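Local atomic coordinates of hypothetical protein Atu2648 (Agrobacterium tumefaciens str. C58, PDB entry 1ZCE), a protein that is of unknown function but forms an EVE domain, a fold related to the ASCH and PUA domains, several of which bind RNA or modified nucleic acid bases. Residues Trp5-Glu10 and Leu120-Val125; Gly26-Gly31 and Cys85-Ala90; Arg33-Arg38 and Asp80-Cys85; Arg42-Gly47 and Val65-Leu70. All blocks are in the same frame, centred on the assembly; numbering follows the deposited sequence.

Contact 1: residues Trp5-Glu10 and Leu120-Val125; sequences WLYKSE and LSVQPV
The indole of Trp5 meets Gln123 and Pro124 along its six-membered ring. The carbonyl O of Gln123 sits at the edge, near the ring plane, 3.5 Å from CE3 of Trp5, whereas CA of Pro124 comes in obliquely to that same CE3 at 3.7 Å. The far side of the indole is tied down by a hydrogen bond from NE1 to Asp48. On the Tyr7 ring, CD2 takes an oblique touch from CG1 of Val122 at 4.2 Å. Trp29 packs edge-to-face with the phenol, and Met44 touches both Tyr7 and Val122.

These residues belong to an antiparallel ladder joining strand 4-9 to 122-125, an outermost strand of the mixed sheet of the EVE domain. Leu6 and Gln123 form its hydrogen-bonded pair. The bond from Gln123 N to Leu6 O (2.8 Å, 170°) is nearly straight, while the return bond from Leu6 N to Gln123 O (2.9 Å, 142°) is bent. Pro124 occupies a non-hydrogen-bonded position opposite Trp5, so its lack of an N-H costs this ladder nothing. Leu6, whose CB is 3.7 Å from CG2 of Val125, also reaches Leu114 of helix 113-116 and Phe51, a place suited to a branched apolar chain.

Lys8 closes the other end: its N donates to Ser121 O at 2.9 Å, and a water bridges Lys8 O and Ser121 O, donating to both. The extended lysine chain passes alongside the Leu120 carbonyl and carries NZ to a second water, 2.7 Å away.

Contact 2: residues Gly26-Gly31 and Cys85-Ala90; sequences GEEWTG and CVDIRA
Trp29 and Ile88 make the main apolar touch: CD1 of Ile88 stands over one face of the indole, 3.8 Å from the centroid of its six-membered ring and 23° off the normal, a CH-pi contact displaced toward the rim. The isoleucine holds CG1 between its own N and carbonyl carbon (chi1 60°), from where the extended chain carries CD1 over the ring. Nearby, the small thiol side chain of Cys85 lets its CB come within 3.2 Å of Trp29 O, and its sulfur packs against CG of Glu28.

Glu28 and Asp87 are paired on one face of the sheet, OD1 of Asp87 lying 3.3 Å from CA of Glu28. Their charged ends stay apart, OE1 of Glu28 being 5.2 Å from OD1 of Asp87, and OE2 of Glu28 is hydrogen-bonded to Ser75. On the other face Glu27 turns to a salt bridge with Lys22.

Behind the side chains, three backbone bonds set the spacing. Glu27 N donates to Ile88 O at 2.8 Å, Ile88 N returns the bond to Glu27 O, and Trp29 N reaches Val86 O at 2.9 Å. Gly26 suits its place doubly: its phi is positive, and without a side chain its CA can come within 3.2 Å of Ile88 O. Further out, Gln19 of helix 16-22 touches Trp29, Met41 of helix 35-42 touches both Trp29 and Cys85, and Arg89 bridges to Glu66.

The whole is a short antiparallel ladder in which 27-28 forms an outermost strand of the EVE-domain sheet, ended by an inverse gamma turn centred on Trp29.

Contact 3: residues Arg33-Arg38 and Asp80-Cys85; sequences RNYQAR and DLKWDC
Trp83 and Arg33 stack closely, although the whole contact lies at the protein surface. CD of Arg33 presses on one face of the indole, 3.5 Å from the centroid of the five-membered ring, a CH-pi contact. Beyond it the guanidinium lies flat on the ring, planes 16° apart and CZ 4.5 Å from the same centroid, so that cation-pi attraction adds to the stacking. A bend at chi2 (-66°) turns the arginine chain back over the ring, and Asp74 forms a salt bridge with its NH1. Arg38 also packs closely, its CG 3.4 Å from OD1 of Asp84, whose OD2 forms a salt bridge with Arg42.

The Tyr35-Lys82 side is looser. CG of Lys82 lies more distantly over the rim of the opposite indole face. The Tyr35 ring is nearly parallel to the indole but slid aside, its centroid 5.1 Å from that of the six-membered ring of Trp83. At its far end Lys82 NZ donates to Tyr35 OH at 3.1 Å, a bond between two exposed residues.

Asn34 suits the start of the helix: its OD1 accepts from Ala37 N at 2.9 Å. The contact thus docks an N-capped helix, 35-42, against the loop that leads into strand 84-99, with an arginine-tryptophan stack beside the cap.

Contact 4: residues Arg42-Gly47 and Val65-Leu70; sequences RAMKIG and VEVCAL
The carbonyl O of Val67 accepts from Gly47 N at 3.0 Å in a nearly straight bond (172°). It is the one hydrogen bond between the two segments, and it pins the loop 42-47 to strand 65-68. Gly47 suits its place because, at its backbone angles (phi 94°), a CB would be jammed against the carbonyl O of Ile46; a residue without a side chain fits.

The rest is van der Waals packing, partly of side chains on backbone. Val67 directs its side chain at the loop: its CB is 3.4 Å from Lys45 O, and its CG2 branch meets the selenium SE of Met44, a selenomethionine in the crystal, at 3.8 Å. The two side chains cross at about a right angle. The long, flexible Met44 chain continues inward to Tyr7 and Trp5, so it links this loop to strand 4-9.

Ile46 and Leu70 pack on the outer side, again nearly at right angles. CD1 of Ile46 rests on backbone, 3.5 Å from Ala69 N, and approaches Leu70 CG at 4.0 Å; its chi1 (-67°) and chi2 fold this methyl over the strand. CD2 of Leu70 in turn lies 3.4 Å from Met44 O. The methyl of Ile46 thus covers a bend in the strand: Cys68 and Ala69 both face Asp87 in a classic beta bulge, and the chain turns a corner at Ala69.

Asp48 also holds the loop, accepting from Lys45 N, while Glu66 turns elsewhere, to a salt bridge with Arg89. Attachment therefore probably depends largely on the fit of apolar side chains, with the single bond to Val67 O setting where Gly47 sits along the strand.

In the fold
All four contacts lie in one EVE domain and reach its mixed sheet. Contact 1 joins segments near the two ends of the domain and encloses the others along the chain; inside it contact 2 encloses contact 3, which encloses contact 4. Contacts 1 and 2 each add an outermost strand to the sheet, with centres about 12 Å apart. Contacts 2 and 4, about 9 Å apart between centres, meet through neighbouring strands 84-99 and 60-73. Contact 3 shares strand 84-99 with contact 2 but lies at the surface, its centre about 16 Å from the chain centre. Helix 35-42 leads from contact 3 to the loop of contact 4, so distant segments close into a single compact unit.

Contact 1: residues Trp5-Glu10 and Leu120-Val125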
loop_
_atom_site.group_PDB
_atom_site.type_symbol
_atom_site.label_atom_id
_atom_site.label_comp_id
_atom_site.label_asym_id
_atom_site.label_seq_id
_atom_site.Cartn_x
_atom_site.Cartn_y
_atom_site.Cartn_z
ATOM N N TRP A 5 -5.223 3.203 0.299
ATOM C CA TRP A 5 -3.856 3.493 -0.102
ATOM C C TRP A 5 -3.168 2.364 -0.856
ATOM O O TRP A 5 -3.724 1.280 -1.025
ATOM C CB TRP A 5 -3.045 3.805 1.160
ATOM C CG TRP A 5 -3.749 4.738 2.099
ATOM C CD1 TRP A 5 -4.568 4.408 3.148
ATOM C CD2 TRP A 5 -3.722 6.160 2.046
ATOM N NE1 TRP A 5 -5.051 5.548 3.750
ATOM C CE2 TRP A 5 -4.545 6.643 3.090
ATOM C CE3 TRP A 5 -3.079 7.084 1.213
ATOM C CZ2 TRP A 5 -4.741 8.011 3.324
ATOM C CZ3 TRP A 5 -3.270 8.439 1.440
ATOM C CH2 TRP A 5 -4.095 8.891 2.487
ATOM N N LEU A 6 -1.952 2.640 -1.319
ATOM C CA LEU A 6 -1.135 1.641 -2.002
ATOM C C LEU A 6 0.315 1.836 -1.571
ATOM O O LEU A 6 0.808 2.963 -1.505
ATOM C CB LEU A 6 -1.261 1.740 -3.532
ATOM C CG LEU A 6 -0.432 0.722 -4.339
ATOM C CD1 LEU A 6 -1.168 0.323 -5.618
ATOM C CD2 LEU A 6 0.938 1.301 -4.658
ATOM N N TYR A 7 0.977 0.726 -1.260
ATOM C CA TYR A 7 2.367 0.732 -0.819
ATOM C C TYR A 7 3.203 -0.090 -1.785
ATOM O O TYR A 7 2.913 -1.266 -2.019
ATOM C CB TYR A 7 2.504 0.112 0.581
ATOM C CG TYR A 7 1.505 0.611 1.594
ATOM C CD1 TYR A 7 0.183 0.173 1.567
ATOM C CD2 TYR A 7 1.868 1.545 2.563
ATOM C CE1 TYR A 7 -0.758 0.655 2.471
ATOM C CE2 TYR A 7 0.930 2.035 3.472
ATOM C CZ TYR A 7 -0.380 1.587 3.417
ATOM O OH TYR A 7 -1.330 2.088 4.280
ATOM N N LYS A 8 4.228 0.527 -2.358
ATOM C CA LYS A 8 5.115 -0.187 -3.264
ATOM C C LYS A 8 6.221 -0.843 -2.438
ATOM O O LYS A 8 6.777 -0.227 -1.524
ATOM C CB LYS A 8 5.748 0.769 -4.275
ATOM C CG LYS A 8 4.779 1.398 -5.257
ATOM C CD LYS A 8 5.541 2.122 -6.360
ATOM C CE LYS A 8 4.613 2.630 -7.449
ATOM N NZ LYS A 8 5.373 3.266 -8.566
ATOM N N SER A 9 6.538 -2.091 -2.756
ATOM C CA SER A 9 7.590 -2.809 -2.047
ATOM C C SER A 9 8.298 -3.715 -3.051
ATOM O O SER A 9 7.648 -4.456 -3.786
ATOM C CB SER A 9 6.985 -3.643 -0.916
ATOM O OG SER A 9 7.984 -4.161 -0.050
ATOM N N GLU A 10 9.623 -3.640 -3.102
ATOM C CA GLU A 10 10.389 -4.478 -4.020
ATOM C C GLU A 10 10.529 -5.839 -3.359
ATOM O O GLU A 10 11.127 -5.952 -2.294
ATOM C CB GLU A 10 11.759 -3.861 -4.278
ATOM C CG GLU A 10 11.676 -2.484 -4.897
ATOM C CD GLU A 10 13.034 -1.895 -5.209
ATOM O OE1 GLU A 10 13.073 -0.758 -5.722
ATOM O OE2 GLU A 10 14.055 -2.563 -4.942
ATOM N N LEU A 120 6.175 7.986 -6.659
ATOM C CA LEU A 120 5.499 7.931 -5.371
ATOM C C LEU A 120 5.405 6.488 -4.872
ATOM O O LEU A 120 4.734 5.661 -5.489
ATOM C CB LEU A 120 4.108 8.535 -5.509
ATOM C CG LEU A 120 3.412 8.812 -4.183
ATOM C CD1 LEU A 120 4.204 9.849 -3.393
ATOM C CD2 LEU A 120 2.003 9.312 -4.448
ATOM N N SER A 121 6.060 6.194 -3.748
ATOM C CA SER A 121 6.073 4.835 -3.196
ATOM C C SER A 121 4.883 4.509 -2.298
ATOM O O SER A 121 4.597 3.337 -2.048
ATOM C CB SER A 121 7.374 4.586 -2.424
ATOM O OG SER A 121 7.400 5.321 -1.213
ATOM N N VAL A 122 4.212 5.542 -1.796
ATOM C CA VAL A 122 3.030 5.378 -0.947
ATOM C C VAL A 122 2.019 6.319 -1.582
ATOM O O VAL A 122 2.226 7.539 -1.632
ATOM C CB VAL A 122 3.322 5.778 0.504
ATOM C CG1 VAL A 122 2.086 5.539 1.359
ATOM C CG2 VAL A 122 4.495 4.977 1.034
ATOM N N GLN A 123 0.920 5.744 -2.061
ATOM C CA GLN A 123 -0.067 6.505 -2.811
ATOM C C GLN A 123 -1.516 6.405 -2.376
ATOM O O GLN A 123 -1.917 5.470 -1.685
ATOM C CB GLN A 123 -0.023 6.052 -4.279
ATOM C CG GLN A 123 1.368 5.860 -4.863
ATOM C CD GLN A 123 1.358 5.152 -6.210
ATOM O OE1 GLN A 123 2.350 5.178 -6.936
ATOM N NE2 GLN A 123 0.242 4.506 -6.543
ATOM N N PRO A 124 -2.327 7.392 -2.779
ATOM C CA PRO A 124 -3.741 7.342 -2.422
ATOM C C PRO A 124 -4.401 6.449 -3.481
ATOM O O PRO A 124 -3.864 6.254 -4.579
ATOM C CB PRO A 124 -4.186 8.798 -2.543
ATOM C CG PRO A 124 -3.326 9.311 -3.643
ATOM C CD PRO A 124 -1.967 8.704 -3.348
ATOM N N VAL A 125 -5.552 5.898 -3.127
ATOM C CA VAL A 125 -6.332 5.052 -4.020
ATOM C C VAL A 125 -7.769 5.469 -3.748
ATOM O O VAL A 125 -8.194 5.468 -2.596
ATOM C CB VAL A 125 -6.167 3.543 -3.677
ATOM C CG1 VAL A 125 -7.095 2.704 -4.549
ATOM C CG2 VAL A 125 -4.722 3.099 -3.882
HETATM O O HOH W 1 6.473 2.123 -0.201
HETATM O O HOH W 2 7.344 4.916 -7.655
#

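Contact 2: residues Gly26-Gly31 and Cys85-Ala90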
loop_
_atom_site.group_PDB
_atom_site.type_symbol
_atom_site.label_atom_id
_atom_site.label_comp_id
_atom_site.label_asym_id
_atom_site.label_seq_id
_atom_site.Cartn_x
_atom_site.Cartn_y
_atom_site.Cartn_z
ATOM N N GLY A 26 3.003 -6.650 12.549
ATOM C CA GLY A 26 3.156 -5.674 11.490
ATOM C C GLY A 26 4.601 -5.373 11.156
ATOM O O GLY A 26 5.524 -6.021 11.654
ATOM N N GLU A 27 4.787 -4.370 10.306
ATOM C CA GLU A 27 6.108 -3.952 9.867
ATOM C C GLU A 27 6.181 -2.433 9.770
ATOM O O GLU A 27 5.312 -1.800 9.172
ATOM C CB GLU A 27 6.407 -4.562 8.497
ATOM C CG GLU A 27 7.741 -4.154 7.896
ATOM C CD GLU A 27 8.920 -4.817 8.576
ATOM O OE1 GLU A 27 10.073 -4.507 8.205
ATOM O OE2 GLU A 27 8.699 -5.654 9.474
ATOM N N GLU A 28 7.218 -1.852 10.363
ATOM C CA GLU A 28 7.419 -0.411 10.308
ATOM C C GLU A 28 7.771 -0.097 8.859
ATOM O O GLU A 28 8.664 -0.724 8.283
ATOM C CB GLU A 28 8.573 -0.002 11.226
ATOM C CG GLU A 28 8.762 1.502 11.323
ATOM C CD GLU A 28 10.011 1.905 12.086
ATOM O OE1 GLU A 28 10.215 3.122 12.274
ATOM O OE2 GLU A 28 10.790 1.016 12.488
ATOM N N TRP A 29 7.076 0.867 8.261
ATOM C CA TRP A 29 7.332 1.198 6.862
ATOM C C TRP A 29 8.462 2.212 6.705
ATOM O O TRP A 29 8.257 3.353 6.292
ATOM C CB TRP A 29 6.053 1.711 6.196
ATOM C CG TRP A 29 5.986 1.330 4.758
ATOM C CD1 TRP A 29 5.938 2.170 3.686
ATOM C CD2 TRP A 29 6.020 0.002 4.228
ATOM N NE1 TRP A 29 5.942 1.448 2.517
ATOM C CE2 TRP A 29 5.993 0.112 2.822
ATOM C CE3 TRP A 29 6.073 -1.274 4.806
ATOM C CZ2 TRP A 29 6.018 -1.005 1.979
ATOM C CZ3 TRP A 29 6.100 -2.388 3.971
ATOM C CH2 TRP A 29 6.071 -2.245 2.572
ATOM N N THR A 30 9.669 1.753 7.016
ATOM C CA THR A 30 10.874 2.574 6.975
ATOM C C THR A 30 11.438 2.817 5.582
ATOM O O THR A 30 11.040 2.176 4.614
ATOM C CB THR A 30 11.990 1.921 7.799
ATOM O OG1 THR A 30 12.305 0.645 7.231
ATOM C CG2 THR A 30 11.545 1.723 9.233
ATOM N N GLY A 31 12.368 3.763 5.496
ATOM C CA GLY A 31 13.025 4.051 4.233
ATOM C C GLY A 31 12.381 5.041 3.286
ATOM O O GLY A 31 12.959 5.344 2.244
ATOM N N CYS A 85 6.850 7.504 9.663
ATOM C CA CYS A 85 6.104 6.497 8.923
ATOM C C CYS A 85 5.122 5.721 9.790
ATOM O O CYS A 85 5.160 5.786 11.027
ATOM C CB CYS A 85 7.094 5.506 8.305
ATOM S SG CYS A 85 8.203 4.741 9.557
ATOM N N VAL A 86 4.230 4.994 9.123
ATOM C CA VAL A 86 3.267 4.151 9.814
ATOM C C VAL A 86 3.832 2.734 9.844
ATOM O O VAL A 86 4.922 2.466 9.332
ATOM C CB VAL A 86 1.896 4.087 9.070
ATOM C CG1 VAL A 86 1.220 5.445 9.097
ATOM C CG2 VAL A 86 2.092 3.625 7.629
ATOM N N ASP A 87 3.083 1.844 10.486
ATOM C CA ASP A 87 3.409 0.424 10.536
ATOM C C ASP A 87 2.204 -0.195 9.837
ATOM O O ASP A 87 1.083 0.280 10.023
ATOM C CB ASP A 87 3.426 -0.103 11.972
ATOM C CG ASP A 87 4.668 0.292 12.747
ATOM O OD1 ASP A 87 5.358 1.251 12.357
ATOM O OD2 ASP A 87 4.942 -0.366 13.774
ATOM N N ILE A 88 2.419 -1.236 9.036
ATOM C CA ILE A 88 1.309 -1.903 8.361
ATOM C C ILE A 88 1.382 -3.405 8.599
ATOM O O ILE A 88 2.442 -3.941 8.921
ATOM C CB ILE A 88 1.307 -1.651 6.821
ATOM C CG1 ILE A 88 2.599 -2.176 6.189
ATOM C CG2 ILE A 88 1.131 -0.168 6.533
ATOM C CD1 ILE A 88 2.604 -2.123 4.662
ATOM N N ARG A 89 0.248 -4.081 8.447
ATOM C CA ARG A 89 0.201 -5.528 8.620
ATOM C C ARG A 89 -0.726 -6.156 7.590
ATOM O O ARG A 89 -1.635 -5.509 7.077
ATOM C CB ARG A 89 -0.258 -5.900 10.033
ATOM C CG ARG A 89 -1.641 -5.429 10.414
ATOM C CD ARG A 89 -1.888 -5.729 11.886
ATOM N NE ARG A 89 -3.094 -5.099 12.412
ATOM C CZ ARG A 89 -3.394 -5.042 13.706
ATOM N NH1 ARG A 89 -4.511 -4.449 14.104
ATOM N NH2 ARG A 89 -2.572 -5.573 14.603
ATOM N N ALA A 90 -0.489 -7.424 7.293
ATOM C CA ALA A 90 -1.295 -8.131 6.314
ATOM C C ALA A 90 -2.732 -8.342 6.772
ATOM O O ALA A 90 -3.000 -8.542 7.959
ATOM C CB ALA A 90 -0.658 -9.468 6.000
#

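Contact 3: residues Arg33-Arg38 and Asp80-Cys85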
loop_
_atom_site.group_PDB
_atom_site.type_symbol
_atom_site.label_atom_id
_atom_site.label_comp_id
_atom_site.label_asym_id
_atom_site.label_seq_id
_atom_site.Cartn_x
_atom_site.Cartn_y
_atom_site.Cartn_z
ATOM N N ARG A 33 11.767 8.369 1.785
ATOM C CA ARG A 33 12.473 9.648 1.775
ATOM C C ARG A 33 11.878 10.546 0.690
ATOM O O ARG A 33 12.590 11.180 -0.093
ATOM C CB ARG A 33 13.967 9.419 1.524
ATOM C CG ARG A 33 14.642 8.527 2.566
ATOM C CD ARG A 33 14.680 9.184 3.943
ATOM N NE ARG A 33 15.365 8.363 4.945
ATOM C CZ ARG A 33 14.758 7.523 5.782
ATOM N NH1 ARG A 33 13.439 7.385 5.751
ATOM N NH2 ARG A 33 15.471 6.817 6.650
ATOM N N ASN A 34 10.551 10.579 0.664
ATOM C CA ASN A 34 9.779 11.370 -0.284
ATOM C C ASN A 34 8.734 12.090 0.562
ATOM O O ASN A 34 7.989 11.453 1.309
ATOM C CB ASN A 34 9.119 10.435 -1.305
ATOM C CG ASN A 34 8.242 11.171 -2.300
ATOM O OD1 ASN A 34 7.143 11.616 -1.970
ATOM N ND2 ASN A 34 8.726 11.304 -3.528
ATOM N N TYR A 35 8.682 13.414 0.456
ATOM C CA TYR A 35 7.744 14.190 1.258
ATOM C C TYR A 35 6.283 13.834 1.036
ATOM O O TYR A 35 5.525 13.686 1.992
ATOM C CB TYR A 35 7.959 15.685 1.022
ATOM C CG TYR A 35 9.330 16.161 1.443
ATOM C CD1 TYR A 35 10.234 16.660 0.508
ATOM C CD2 TYR A 35 9.731 16.092 2.773
ATOM C CE1 TYR A 35 11.507 17.078 0.888
ATOM C CE2 TYR A 35 11.000 16.505 3.164
ATOM C CZ TYR A 35 11.883 16.998 2.217
ATOM O OH TYR A 35 13.143 17.403 2.599
ATOM N N GLN A 36 5.879 13.690 -0.219
ATOM C CA GLN A 36 4.492 13.360 -0.514
ATOM C C GLN A 36 4.100 11.991 0.034
ATOM O O GLN A 36 3.005 11.824 0.571
ATOM C CB GLN A 36 4.242 13.412 -2.021
ATOM C CG GLN A 36 2.852 12.954 -2.417
ATOM C CD GLN A 36 1.758 13.687 -1.667
ATOM O OE1 GLN A 36 0.656 13.166 -1.497
ATOM N NE2 GLN A 36 2.050 14.904 -1.226
ATOM N N ALA A 37 4.988 11.013 -0.115
ATOM C CA ALA A 37 4.720 9.666 0.390
ATOM C C ALA A 37 4.611 9.714 1.916
ATOM O O ALA A 37 3.730 9.083 2.509
ATOM C CB ALA A 37 5.830 8.716 -0.034
ATOM N N ARG A 38 5.517 10.461 2.540
ATOM C CA ARG A 38 5.517 10.627 3.986
ATOM C C ARG A 38 4.204 11.273 4.419
ATOM O O ARG A 38 3.575 10.844 5.384
ATOM C CB ARG A 38 6.677 11.527 4.412
ATOM C CG ARG A 38 6.705 11.842 5.899
ATOM C CD ARG A 38 7.524 13.094 6.181
ATOM N NE ARG A 38 6.883 14.288 5.636
ATOM C CZ ARG A 38 7.394 15.511 5.704
ATOM N NH1 ARG A 38 8.566 15.712 6.293
ATOM N NH2 ARG A 38 6.728 16.533 5.188
ATOM N N ASP A 80 15.939 11.626 13.146
ATOM C CA ASP A 80 15.736 12.836 12.362
ATOM C C ASP A 80 14.375 13.410 12.743
ATOM O O ASP A 80 13.691 12.870 13.617
ATOM C CB ASP A 80 15.791 12.523 10.863
ATOM C CG ASP A 80 16.033 13.759 10.018
ATOM O OD1 ASP A 80 16.133 13.626 8.779
ATOM O OD2 ASP A 80 16.129 14.865 10.588
ATOM N N LEU A 81 13.973 14.496 12.093
ATOM C CA LEU A 81 12.698 15.120 12.419
ATOM C C LEU A 81 11.686 15.091 11.277
ATOM O O LEU A 81 10.480 15.010 11.515
ATOM C CB LEU A 81 12.940 16.567 12.860
ATOM C CG LEU A 81 12.005 17.166 13.914
ATOM C CD1 LEU A 81 12.521 18.537 14.318
ATOM C CD2 LEU A 81 10.593 17.263 13.371
ATOM N N LYS A 82 12.158 15.145 10.040
ATOM C CA LYS A 82 11.222 15.147 8.928
ATOM C C LYS A 82 10.862 13.787 8.344
ATOM O O LYS A 82 10.037 13.717 7.443
ATOM C CB LYS A 82 11.716 16.077 7.819
ATOM C CG LYS A 82 13.115 15.789 7.336
ATOM C CD LYS A 82 13.525 16.789 6.279
ATOM C CE LYS A 82 14.957 16.563 5.854
ATOM N NZ LYS A 82 15.375 17.501 4.774
ATOM N N TRP A 83 11.454 12.708 8.847
ATOM C CA TRP A 83 11.117 11.390 8.322
ATOM C C TRP A 83 10.356 10.536 9.332
ATOM O O TRP A 83 10.906 10.108 10.348
ATOM C CB TRP A 83 12.380 10.655 7.863
ATOM C CG TRP A 83 13.093 11.342 6.727
ATOM C CD1 TRP A 83 14.432 11.605 6.643
ATOM C CD2 TRP A 83 12.510 11.851 5.518
ATOM N NE1 TRP A 83 14.716 12.247 5.465
ATOM C CE2 TRP A 83 13.557 12.412 4.754
ATOM C CE3 TRP A 83 11.206 11.892 5.005
ATOM C CZ2 TRP A 83 13.342 13.003 3.506
ATOM C CZ3 TRP A 83 10.993 12.482 3.762
ATOM C CH2 TRP A 83 12.057 13.030 3.030
ATOM N N ASP A 84 9.074 10.322 9.055
ATOM C CA ASP A 84 8.239 9.488 9.906
ATOM C C ASP A 84 7.437 8.517 9.036
ATOM O O ASP A 84 7.361 8.680 7.818
ATOM C CB ASP A 84 7.324 10.333 10.826
ATOM C CG ASP A 84 6.710 11.541 10.134
ATOM O OD1 ASP A 84 5.928 11.367 9.178
ATOM O OD2 ASP A 84 6.997 12.679 10.562
ATOM N N CYS A 85 6.850 7.504 9.663
ATOM C CA CYS A 85 6.104 6.497 8.923
ATOM C C CYS A 85 5.122 5.721 9.790
ATOM O O CYS A 85 5.160 5.786 11.027
ATOM C CB CYS A 85 7.094 5.506 8.305
ATOM S SG CYS A 85 8.203 4.741 9.557
HETATM O O HOH W 3 4.374 9.496 8.020
#

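Contact 4: residues Arg42-Gly47 and Val65-Leu70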
loop_
_atom_site.group_PDB
_atom_site.type_symbol
_atom_site.label_atom_id
_atom_site.label_comp_id
_atom_site.label_asym_id
_atom_site.label_seq_id
_atom_site.Cartn_x
_atom_site.Cartn_y
_atom_site.Cartn_z
ATOM N N ARG A 42 1.111 10.218 6.907
ATOM C CA ARG A 42 0.602 11.052 7.991
ATOM C C ARG A 42 -0.916 11.206 7.916
ATOM O O ARG A 42 -1.557 11.520 8.915
ATOM C CB ARG A 42 1.239 12.441 7.953
ATOM C CG ARG A 42 2.696 12.470 8.335
ATOM C CD ARG A 42 3.254 13.866 8.178
ATOM N NE ARG A 42 4.639 13.941 8.615
ATOM C CZ ARG A 42 5.362 15.053 8.599
ATOM N NH1 ARG A 42 4.825 16.184 8.160
ATOM N NH2 ARG A 42 6.614 15.033 9.031
ATOM N N ALA A 43 -1.490 10.992 6.736
ATOM C CA ALA A 43 -2.932 11.125 6.561
ATOM C C ALA A 43 -3.678 9.832 6.874
ATOM O O ALA A 43 -4.908 9.805 6.863
ATOM C CB ALA A 43 -3.237 11.558 5.135
HETATM N N MSE A 44 -2.933 8.769 7.164
HETATM C CA MSE A 44 -3.534 7.470 7.448
HETATM C C MSE A 44 -4.034 7.306 8.871
HETATM O O MSE A 44 -3.467 7.859 9.814
HETATM C CB MSE A 44 -2.537 6.355 7.140
HETATM C CG MSE A 44 -2.177 6.269 5.672
HETATM SE SE MSE A 44 -0.757 5.015 5.354
HETATM C CE MSE A 44 -0.484 5.410 3.487
ATOM N N LYS A 45 -5.105 6.534 9.010
ATOM C CA LYS A 45 -5.688 6.244 10.308
ATOM C C LYS A 45 -5.564 4.746 10.572
ATOM O O LYS A 45 -5.393 3.952 9.645
ATOM C CB LYS A 45 -7.165 6.647 10.324
ATOM C CG LYS A 45 -7.399 8.131 10.099
ATOM C CD LYS A 45 -8.872 8.496 10.209
ATOM C CE LYS A 45 -9.114 9.950 9.832
ATOM N NZ LYS A 45 -8.872 10.196 8.388
ATOM N N ILE A 46 -5.639 4.366 11.843
ATOM C CA ILE A 46 -5.570 2.960 12.208
ATOM C C ILE A 46 -6.707 2.247 11.487
ATOM O O ILE A 46 -7.842 2.727 11.480
ATOM C CB ILE A 46 -5.747 2.774 13.732
ATOM C CG1 ILE A 46 -4.555 3.384 14.471
ATOM C CG2 ILE A 46 -5.889 1.296 14.076
ATOM C CD1 ILE A 46 -3.219 2.782 14.080
ATOM N N GLY A 47 -6.401 1.120 10.857
ATOM C CA GLY A 47 -7.438 0.386 10.157
ATOM C C GLY A 47 -7.570 0.701 8.676
ATOM O O GLY A 47 -8.241 -0.032 7.950
ATOM N N VAL A 65 -3.317 -4.777 2.989
ATOM C CA VAL A 65 -2.764 -4.519 4.307
ATOM C C VAL A 65 -3.609 -3.480 5.022
ATOM O O VAL A 65 -4.527 -2.898 4.449
ATOM C CB VAL A 65 -1.321 -3.968 4.227
ATOM C CG1 VAL A 65 -0.389 -5.023 3.656
ATOM C CG2 VAL A 65 -1.292 -2.706 3.377
ATOM N N GLU A 66 -3.290 -3.267 6.291
ATOM C CA GLU A 66 -3.971 -2.267 7.094
ATOM C C GLU A 66 -2.944 -1.572 7.972
ATOM O O GLU A 66 -1.912 -2.145 8.326
ATOM C CB GLU A 66 -5.053 -2.905 7.969
ATOM C CG GLU A 66 -4.523 -3.822 9.062
ATOM C CD GLU A 66 -5.637 -4.497 9.845
ATOM O OE1 GLU A 66 -5.327 -5.308 10.742
ATOM O OE2 GLU A 66 -6.820 -4.217 9.562
ATOM N N VAL A 67 -3.232 -0.324 8.310
ATOM C CA VAL A 67 -2.348 0.455 9.157
ATOM C C VAL A 67 -2.540 -0.002 10.602
ATOM O O VAL A 67 -3.672 -0.064 11.085
ATOM C CB VAL A 67 -2.679 1.959 9.035
ATOM C CG1 VAL A 67 -1.876 2.754 10.040
ATOM C CG2 VAL A 67 -2.390 2.446 7.614
ATOM N N CYS A 68 -1.450 -0.340 11.285
ATOM C CA CYS A 68 -1.561 -0.774 12.674
ATOM C C CYS A 68 -0.823 0.140 13.653
ATOM O O CYS A 68 -0.790 -0.117 14.859
ATOM C CB CYS A 68 -1.091 -2.223 12.834
ATOM S SG CYS A 68 0.533 -2.621 12.175
ATOM N N ALA A 69 -0.229 1.207 13.127
ATOM C CA ALA A 69 0.459 2.203 13.942
ATOM C C ALA A 69 0.478 3.512 13.169
ATOM O O ALA A 69 0.839 3.544 11.990
ATOM C CB ALA A 69 1.884 1.760 14.274
ATOM N N LEU A 70 0.066 4.587 13.832
ATOM C CA LEU A 70 0.037 5.909 13.222
ATOM C C LEU A 70 1.453 6.425 12.997
ATOM O O LEU A 70 2.404 5.923 13.590
ATOM C CB LEU A 70 -0.728 6.884 14.120
ATOM C CG LEU A 70 -2.222 6.611 14.319
ATOM C CD1 LEU A 70 -2.786 7.584 15.345
ATOM C CD2 LEU A 70 -2.952 6.747 12.990
#